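PDB 5UR2: bifunctional protein PutA from Bdellovibrio bacteriovorus, which probably oxidises proline to glutamate in two steps, pairing an FAD-dependent proline dehydrogenase with an NAD-dependent L-glutamate gamma-semialdehyde dehydrogenase. Local coordinates for residues 272-284 against 323-337. Residues are numbered along the deposited sequence; the frame is centred on the assembly and turned at random.
With P5F (N-propargylglycine-modified flavin adenine dinucleotide), chain F.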
loop_
_atom_site.group_PDB
_atom_site.type_symbol
_atom_site.label_atom_id
_atom_site.label_comp_id
_atom_site.label_asym_id
_atom_site.label_seq_id
_atom_site.Cartn_x
_atom_site.Cartn_y
_atom_site.Cartn_z
ATOM N N ILE B 272 -6.002 -50.303 -3.923
ATOM C CA ILE B 272 -4.951 -49.464 -4.477
ATOM C C ILE B 272 -5.590 -48.461 -5.431
ATOM O O ILE B 272 -6.452 -48.830 -6.238
ATOM C CB ILE B 272 -3.876 -50.317 -5.183
ATOM C CG1 ILE B 272 -3.046 -51.099 -4.151
ATOM C CG2 ILE B 272 -2.975 -49.447 -6.050
ATOM C CD1 ILE B 272 -2.208 -50.209 -3.225
ATOM N N GLN B 273 -5.166 -47.186 -5.328
ATOM C CA GLN B 273 -5.719 -46.074 -6.112
ATOM C C GLN B 273 -4.754 -45.714 -7.240
ATOM O O GLN B 273 -3.682 -45.151 -6.994
ATOM C CB GLN B 273 -5.977 -44.850 -5.231
ATOM C CG GLN B 273 -6.956 -45.116 -4.068
ATOM C CD GLN B 273 -6.555 -44.413 -2.789
ATOM O OE1 GLN B 273 -5.370 -44.359 -2.449
ATOM N NE2 GLN B 273 -7.541 -43.884 -2.050
ATOM N N ALA B 274 -5.146 -46.016 -8.483
ATOM C CA ALA B 274 -4.271 -45.775 -9.617
ATOM C C ALA B 274 -4.053 -44.293 -9.901
ATOM O O ALA B 274 -3.155 -43.960 -10.675
ATOM C CB ALA B 274 -4.831 -46.461 -10.879
ATOM N N TYR B 275 -4.830 -43.393 -9.320
ATOM C CA TYR B 275 -4.529 -41.995 -9.589
ATOM C C TYR B 275 -3.362 -41.479 -8.758
ATOM O O TYR B 275 -2.985 -40.309 -8.917
ATOM C CB TYR B 275 -5.784 -41.119 -9.398
ATOM C CG TYR B 275 -6.278 -40.816 -7.985
ATOM C CD1 TYR B 275 -5.780 -41.477 -6.853
ATOM C CD2 TYR B 275 -7.295 -39.865 -7.796
ATOM C CE1 TYR B 275 -6.275 -41.171 -5.563
ATOM C CE2 TYR B 275 -7.791 -39.561 -6.532
ATOM C CZ TYR B 275 -7.281 -40.201 -5.418
ATOM O OH TYR B 275 -7.810 -39.882 -4.175
ATOM N N LEU B 276 -2.782 -42.314 -7.890
ATOM C CA LEU B 276 -1.597 -41.930 -7.132
ATOM C C LEU B 276 -0.337 -42.186 -7.949
ATOM O O LEU B 276 -0.217 -43.220 -8.623
ATOM C CB LEU B 276 -1.498 -42.699 -5.813
ATOM C CG LEU B 276 -2.594 -42.388 -4.784
ATOM C CD1 LEU B 276 -2.374 -43.192 -3.499
ATOM C CD2 LEU B 276 -2.676 -40.880 -4.515
ATOM N N ARG B 277 0.618 -41.246 -7.857
ATOM C CA ARG B 277 1.886 -41.399 -8.575
ATOM C C ARG B 277 2.686 -42.619 -8.107
ATOM O O ARG B 277 3.446 -43.197 -8.898
ATOM C CB ARG B 277 2.734 -40.122 -8.431
ATOM C CG ARG B 277 2.079 -38.893 -9.063
ATOM C CD ARG B 277 2.793 -37.554 -8.761
ATOM N NE ARG B 277 1.985 -36.457 -9.300
ATOM C CZ ARG B 277 2.008 -36.051 -10.571
ATOM N NH1 ARG B 277 2.809 -36.633 -11.455
ATOM N NH2 ARG B 277 1.215 -35.073 -10.970
ATOM N N ASP B 278 2.528 -43.045 -6.851
ATOM C CA ASP B 278 3.333 -44.150 -6.343
ATOM C C ASP B 278 2.591 -45.479 -6.357
ATOM O O ASP B 278 3.103 -46.477 -5.844
ATOM C CB ASP B 278 3.876 -43.821 -4.935
ATOM C CG ASP B 278 2.793 -43.632 -3.889
ATOM O OD1 ASP B 278 1.613 -43.950 -4.160
ATOM O OD2 ASP B 278 3.136 -43.155 -2.776
ATOM N N SER B 279 1.434 -45.531 -7.007
ATOM C CA SER B 279 0.613 -46.726 -6.939
ATOM C C SER B 279 1.217 -47.900 -7.718
ATOM O O SER B 279 1.058 -49.060 -7.305
ATOM C CB SER B 279 -0.800 -46.384 -7.421
ATOM O OG SER B 279 -0.779 -45.776 -8.718
ATOM N N PHE B 280 1.891 -47.651 -8.842
ATOM C CA PHE B 280 2.494 -48.791 -9.533
ATOM C C PHE B 280 3.614 -49.400 -8.696
ATOM O O PHE B 280 3.764 -50.623 -8.651
ATOM C CB PHE B 280 2.989 -48.399 -10.932
ATOM C CG PHE B 280 3.588 -49.547 -11.714
ATOM C CD1 PHE B 280 2.830 -50.686 -12.001
ATOM C CD2 PHE B 280 4.882 -49.464 -12.227
ATOM C CE1 PHE B 280 3.380 -51.759 -12.736
ATOM C CE2 PHE B 280 5.432 -50.503 -12.966
ATOM C CZ PHE B 280 4.680 -51.664 -13.226
ATOM N N GLU B 281 4.396 -48.572 -8.005
ATOM C CA GLU B 281 5.411 -49.128 -7.113
ATOM C C GLU B 281 4.777 -49.934 -5.984
ATOM O O GLU B 281 5.299 -50.993 -5.608
ATOM C CB GLU B 281 6.307 -48.028 -6.563
ATOM C CG GLU B 281 7.340 -47.537 -7.574
ATOM C CD GLU B 281 7.931 -46.175 -7.203
ATOM O OE1 GLU B 281 7.241 -45.141 -7.354
ATOM O OE2 GLU B 281 9.097 -46.154 -6.760
ATOM N N ASP B 282 3.645 -49.458 -5.438
ATOM C CA ASP B 282 2.940 -50.224 -4.405
ATOM C C ASP B 282 2.395 -51.539 -4.953
ATOM O O ASP B 282 2.382 -52.546 -4.242
ATOM C CB ASP B 282 1.792 -49.419 -3.790
ATOM C CG ASP B 282 2.274 -48.277 -2.897
ATOM O OD1 ASP B 282 3.411 -48.329 -2.370
ATOM O OD2 ASP B 282 1.498 -47.315 -2.720
ATOM N N VAL B 283 1.894 -51.541 -6.194
ATOM C CA VAL B 283 1.413 -52.784 -6.800
ATOM C C VAL B 283 2.544 -53.803 -6.894
ATOM O O VAL B 283 2.380 -54.979 -6.559
ATOM C CB VAL B 283 0.802 -52.501 -8.186
ATOM C CG1 VAL B 283 0.624 -53.799 -8.983
ATOM C CG2 VAL B 283 -0.521 -51.738 -8.058
ATOM N N LYS B 284 3.713 -53.367 -7.343
ATOM C CA LYS B 284 4.842 -54.279 -7.435
ATOM C C LYS B 284 5.254 -54.755 -6.052
ATOM O O LYS B 284 5.597 -55.930 -5.858
ATOM C CB LYS B 284 6.005 -53.590 -8.156
ATOM C CG LYS B 284 5.700 -53.352 -9.646
ATOM C CD LYS B 284 6.597 -52.304 -10.281
ATOM C CE LYS B 284 7.906 -52.933 -10.760
ATOM N NZ LYS B 284 9.071 -52.693 -9.871
ATOM N N VAL B 323 -1.380 -36.978 -6.497
ATOM C CA VAL B 323 -2.179 -37.522 -7.594
ATOM C C VAL B 323 -1.628 -36.999 -8.912
ATOM O O VAL B 323 -0.995 -35.939 -8.971
ATOM C CB VAL B 323 -3.680 -37.184 -7.452
ATOM C CG1 VAL B 323 -4.289 -37.937 -6.271
ATOM C CG2 VAL B 323 -3.879 -35.676 -7.271
ATOM N N TYR B 324 -1.824 -37.781 -9.977
ATOM C CA TYR B 324 -1.684 -37.228 -11.316
ATOM C C TYR B 324 -2.691 -36.111 -11.481
ATOM O O TYR B 324 -3.767 -36.137 -10.879
ATOM C CB TYR B 324 -1.940 -38.283 -12.403
ATOM C CG TYR B 324 -1.037 -39.471 -12.351
ATOM C CD1 TYR B 324 0.299 -39.373 -12.739
ATOM C CD2 TYR B 324 -1.510 -40.702 -11.900
ATOM C CE1 TYR B 324 1.143 -40.493 -12.703
ATOM C CE2 TYR B 324 -0.680 -41.812 -11.839
ATOM C CZ TYR B 324 0.639 -41.703 -12.239
ATOM O OH TYR B 324 1.438 -42.810 -12.188
ATOM N N THR B 325 -2.349 -35.123 -12.306
ATOM C CA THR B 325 -3.297 -34.049 -12.566
ATOM C C THR B 325 -3.740 -34.011 -14.026
ATOM O O THR B 325 -4.493 -33.117 -14.413
ATOM C CB THR B 325 -2.721 -32.702 -12.111
ATOM O OG1 THR B 325 -1.432 -32.507 -12.684
ATOM C CG2 THR B 325 -2.600 -32.682 -10.576
ATOM N N ASN B 326 -3.331 -34.983 -14.832
ATOM C CA ASN B 326 -3.896 -35.232 -16.153
ATOM C C ASN B 326 -4.695 -36.527 -16.057
ATOM O O ASN B 326 -4.142 -37.574 -15.694
ATOM C CB ASN B 326 -2.767 -35.314 -17.186
ATOM C CG ASN B 326 -3.216 -35.849 -18.552
ATOM O OD1 ASN B 326 -4.397 -36.023 -18.829
ATOM N ND2 ASN B 326 -2.242 -36.079 -19.424
ATOM N N LYS B 327 -5.991 -36.464 -16.371
ATOM C CA LYS B 327 -6.835 -37.622 -16.086
ATOM C C LYS B 327 -6.417 -38.843 -16.911
ATOM O O LYS B 327 -6.580 -39.984 -16.460
ATOM C CB LYS B 327 -8.308 -37.275 -16.319
ATOM C CG LYS B 327 -9.272 -38.302 -15.694
ATOM C CD LYS B 327 -9.860 -39.246 -16.770
ATOM C CE LYS B 327 -10.766 -40.315 -16.144
ATOM N NZ LYS B 327 -11.289 -41.266 -17.184
ATOM N N ALA B 328 -5.886 -38.624 -18.115
ATOM C CA ALA B 328 -5.374 -39.728 -18.916
ATOM C C ALA B 328 -4.190 -40.424 -18.244
ATOM O O ALA B 328 -3.984 -41.624 -18.468
ATOM C CB ALA B 328 -5.001 -39.236 -20.322
ATOM N N GLU B 329 -3.397 -39.703 -17.434
ATOM C CA GLU B 329 -2.350 -40.371 -16.652
ATOM C C GLU B 329 -2.943 -41.406 -15.707
ATOM O O GLU B 329 -2.391 -42.499 -15.555
ATOM C CB GLU B 329 -1.528 -39.379 -15.827
ATOM C CG GLU B 329 -0.509 -38.566 -16.578
ATOM C CD GLU B 329 0.296 -37.653 -15.658
ATOM O OE1 GLU B 329 -0.299 -36.780 -14.981
ATOM O OE2 GLU B 329 1.530 -37.834 -15.594
ATOM N N SER B 330 -4.061 -41.078 -15.046
ATOM C CA SER B 330 -4.687 -42.047 -14.144
ATOM C C SER B 330 -5.186 -43.274 -14.904
ATOM O O SER B 330 -4.933 -44.415 -14.497
ATOM C CB SER B 330 -5.829 -41.391 -13.378
ATOM O OG SER B 330 -5.336 -40.397 -12.512
ATOM N N ASP B 331 -5.881 -43.059 -16.027
ATOM C CA ASP B 331 -6.349 -44.181 -16.833
ATOM C C ASP B 331 -5.173 -45.040 -17.291
ATOM O O ASP B 331 -5.178 -46.266 -17.125
ATOM C CB ASP B 331 -7.118 -43.669 -18.055
ATOM C CG ASP B 331 -8.458 -43.001 -17.701
ATOM O OD1 ASP B 331 -8.983 -43.170 -16.574
ATOM O OD2 ASP B 331 -8.999 -42.308 -18.588
ATOM N N ALA B 332 -4.120 -44.399 -17.810
ATOM C CA ALA B 332 -2.983 -45.154 -18.332
ATOM C C ALA B 332 -2.298 -45.936 -17.224
ATOM O O ALA B 332 -1.906 -47.094 -17.419
ATOM C CB ALA B 332 -1.983 -44.220 -19.022
ATOM N N ASN B 333 -2.142 -45.312 -16.054
ATOM C CA ASN B 333 -1.546 -46.005 -14.921
ATOM C C ASN B 333 -2.445 -47.145 -14.440
ATOM O O ASN B 333 -1.948 -48.197 -14.020
ATOM C CB ASN B 333 -1.285 -45.007 -13.789
ATOM C CG ASN B 333 -0.460 -45.605 -12.689
ATOM O OD1 ASN B 333 0.718 -45.921 -12.894
ATOM N ND2 ASN B 333 -1.055 -45.780 -11.518
ATOM N N TYR B 334 -3.769 -46.956 -14.493
ATOM C CA TYR B 334 -4.686 -48.041 -14.142
ATOM C C TYR B 334 -4.423 -49.255 -15.020
ATOM O O TYR B 334 -4.275 -50.380 -14.525
ATOM C CB TYR B 334 -6.140 -47.583 -14.287
ATOM C CG TYR B 334 -7.163 -48.541 -13.702
ATOM C CD1 TYR B 334 -7.468 -49.750 -14.326
ATOM C CD2 TYR B 334 -7.844 -48.214 -12.534
ATOM C CE1 TYR B 334 -8.407 -50.633 -13.778
ATOM C CE2 TYR B 334 -8.776 -49.065 -11.986
ATOM C CZ TYR B 334 -9.061 -50.277 -12.608
ATOM O OH TYR B 334 -9.991 -51.111 -12.031
ATOM N N GLU B 335 -4.347 -49.040 -16.334
ATOM C CA GLU B 335 -4.147 -50.166 -17.236
ATOM C C GLU B 335 -2.785 -50.817 -17.010
ATOM O O GLU B 335 -2.669 -52.047 -17.030
ATOM C CB GLU B 335 -4.355 -49.712 -18.687
ATOM C CG GLU B 335 -5.817 -49.350 -18.963
ATOM C CD GLU B 335 -6.146 -48.983 -20.414
ATOM O OE1 GLU B 335 -5.370 -49.290 -21.337
ATOM O OE2 GLU B 335 -7.216 -48.376 -20.621
ATOM N N LEU B 336 -1.755 -50.013 -16.745
ATOM C CA LEU B 336 -0.435 -50.567 -16.447
ATOM C C LEU B 336 -0.479 -51.429 -15.183
ATOM O O LEU B 336 0.058 -52.542 -15.155
ATOM C CB LEU B 336 0.578 -49.420 -16.305
ATOM C CG LEU B 336 2.002 -49.781 -15.880
ATOM C CD1 LEU B 336 2.754 -50.420 -17.076
ATOM C CD2 LEU B 336 2.768 -48.587 -15.335
ATOM N N CYS B 337 -1.112 -50.917 -14.117
ATOM C CA CYS B 337 -1.264 -51.700 -12.895
ATOM C C CYS B 337 -2.075 -52.969 -13.138
ATOM O O CYS B 337 -1.724 -54.051 -12.640
ATOM C CB CYS B 337 -1.925 -50.853 -11.806
ATOM S SG CYS B 337 -0.849 -49.550 -11.158
HETATM P PA P5F F . -13.482 -42.548 -14.719
HETATM O O1A P5F F . -12.897 -43.378 -15.911
HETATM O O2A P5F F . -14.304 -41.402 -15.040
HETATM O O5B P5F F . -12.456 -41.908 -13.824
HETATM C C5B P5F F . -12.700 -40.835 -12.923
HETATM C C4B P5F F . -11.503 -40.724 -11.966
HETATM O O4B P5F F . -10.348 -40.189 -12.566
HETATM C C3B P5F F . -11.695 -39.885 -10.736
HETATM O O3B P5F F . -12.424 -40.528 -9.761
HETATM C C2B P5F F . -10.306 -39.615 -10.315
HETATM O O2B P5F F . -9.821 -40.708 -9.614
HETATM C C1B P5F F . -9.584 -39.508 -11.610
HETATM N N9A P5F F . -9.397 -38.158 -12.076
HETATM C C8A P5F F . -10.368 -37.199 -12.332
HETATM N N7A P5F F . -9.765 -36.088 -12.773
HETATM C C5A P5F F . -8.384 -36.284 -12.835
HETATM C C6A P5F F . -7.288 -35.499 -13.186
HETATM N N6A P5F F . -7.469 -34.148 -13.636
HETATM N N1A P5F F . -6.039 -35.996 -13.110
HETATM C C2A P5F F . -5.818 -37.263 -12.698
HETATM N N3A P5F F . -6.868 -38.047 -12.319
HETATM C C4A P5F F . -8.131 -37.607 -12.378
HETATM N N1 P5F F . -11.875 -44.749 -4.275
HETATM C C2 P5F F . -10.840 -44.655 -3.273
HETATM O O2 P5F F . -9.924 -43.633 -3.378
HETATM N N3 P5F F . -10.758 -45.604 -2.203
HETATM C C4 P5F F . -11.683 -46.669 -2.071
HETATM O O4 P5F F . -11.544 -47.561 -1.000
HETATM C C4X P5F F . -12.782 -46.765 -3.122
HETATM N N5 P5F F . -13.866 -47.738 -3.010
HETATM C C5X P5F F . -14.594 -48.038 -4.259
HETATM C C6 P5F F . -15.304 -49.346 -4.410
HETATM C C7 P5F F . -15.930 -49.673 -5.639
HETATM C C7M P5F F . -16.644 -51.000 -5.778
HETATM C C8 P5F F . -15.887 -48.762 -6.738
HETATM C C8M P5F F . -16.537 -49.078 -8.061
HETATM C C9 P5F F . -15.215 -47.524 -6.605
HETATM C C9A P5F F . -14.557 -47.171 -5.315
HETATM N N10 P5F F . -13.843 -45.899 -5.187
HETATM C C10 P5F F . -12.840 -45.825 -4.162
HETATM C "C1'" P5F F . -13.983 -44.795 -6.169
HETATM C "C2'" P5F F . -13.087 -44.983 -7.394
HETATM O "O2'" P5F F . -11.775 -44.835 -7.003
HETATM C "C3'" P5F F . -13.377 -44.032 -8.557
HETATM O "O3'" P5F F . -13.153 -42.740 -8.131
HETATM C "C4'" P5F F . -14.795 -44.097 -9.106
HETATM O "O4'" P5F F . -15.257 -45.386 -8.891
HETATM C "C5'" P5F F . -14.963 -43.624 -10.562
HETATM O "O5'" P5F F . -13.912 -44.025 -11.420
HETATM P P P5F F . -14.092 -44.560 -12.940
HETATM O O1P P5F F . -13.014 -45.565 -13.501
HETATM O O2P P5F F . -15.590 -45.041 -12.891
HETATM O O3P P5F F . -14.433 -43.183 -13.767
HETATM C C21 P5F F . -14.944 -46.634 -0.896
HETATM C C22 P5F F . -14.396 -47.304 -1.934
HETATM C C23 P5F F . -14.161 -46.397 0.407
HETATM O O HOH W 1 2.085 -45.257 -10.510
#
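Leu276 and Val323 form a single backbone bridge, with Tyr324 N bonded to Tyr275 O (3.0 Å), and beyond it helices 279-284 and 327-337 run nearly parallel, 10° apart, their axes 10.1 Å from each other at the nearest. Val323 sets CG1 squarely over the centre of the Tyr275 ring, 3.6 Å from its centroid, while the same methyl meets Leu276 CD2; the phenol OH reaches on to the backbone N of Tyr306. Arg277 lays CG over one face of the Tyr324 ring, and its NE and NH2 both make weak bonds to Val323 O; NH2 also binds Thr454. Asn333 holds CG anti to its own N (chi1 -170°), which carries ND2 from its helix to the turn, to Ala274 O, on a lone pair in the carbonyl plane, at 2.9 Å, and more weakly to Ser279 OG at the start of the facing helix. That hydroxyl in turn donates to Leu276 O. A water bridges Asn333 OD1, Arg277 O, Phe280 N and Tyr324 OH. Leu336 CD2 sits over the Phe280 ring, and Cys337 SG lies at its edge. The contact joins the end of strand 268-273 and the helix after it to helix 327-343 in the proline dehydrogenase barrel. Gln273 NE2 donates to flavin O2 (2.7 Å), Ser330 OG to adenine N3A (2.8 Å), and Lys327 NZ to phosphate O1A. Asp331, also paired with the cofactor-binding Lys303, holds the Lys327 ammonium there, where its charge probably offsets the phosphate's. The buried amide and its water thus tie the turn to the helix whose polar side chains hold the cofactor.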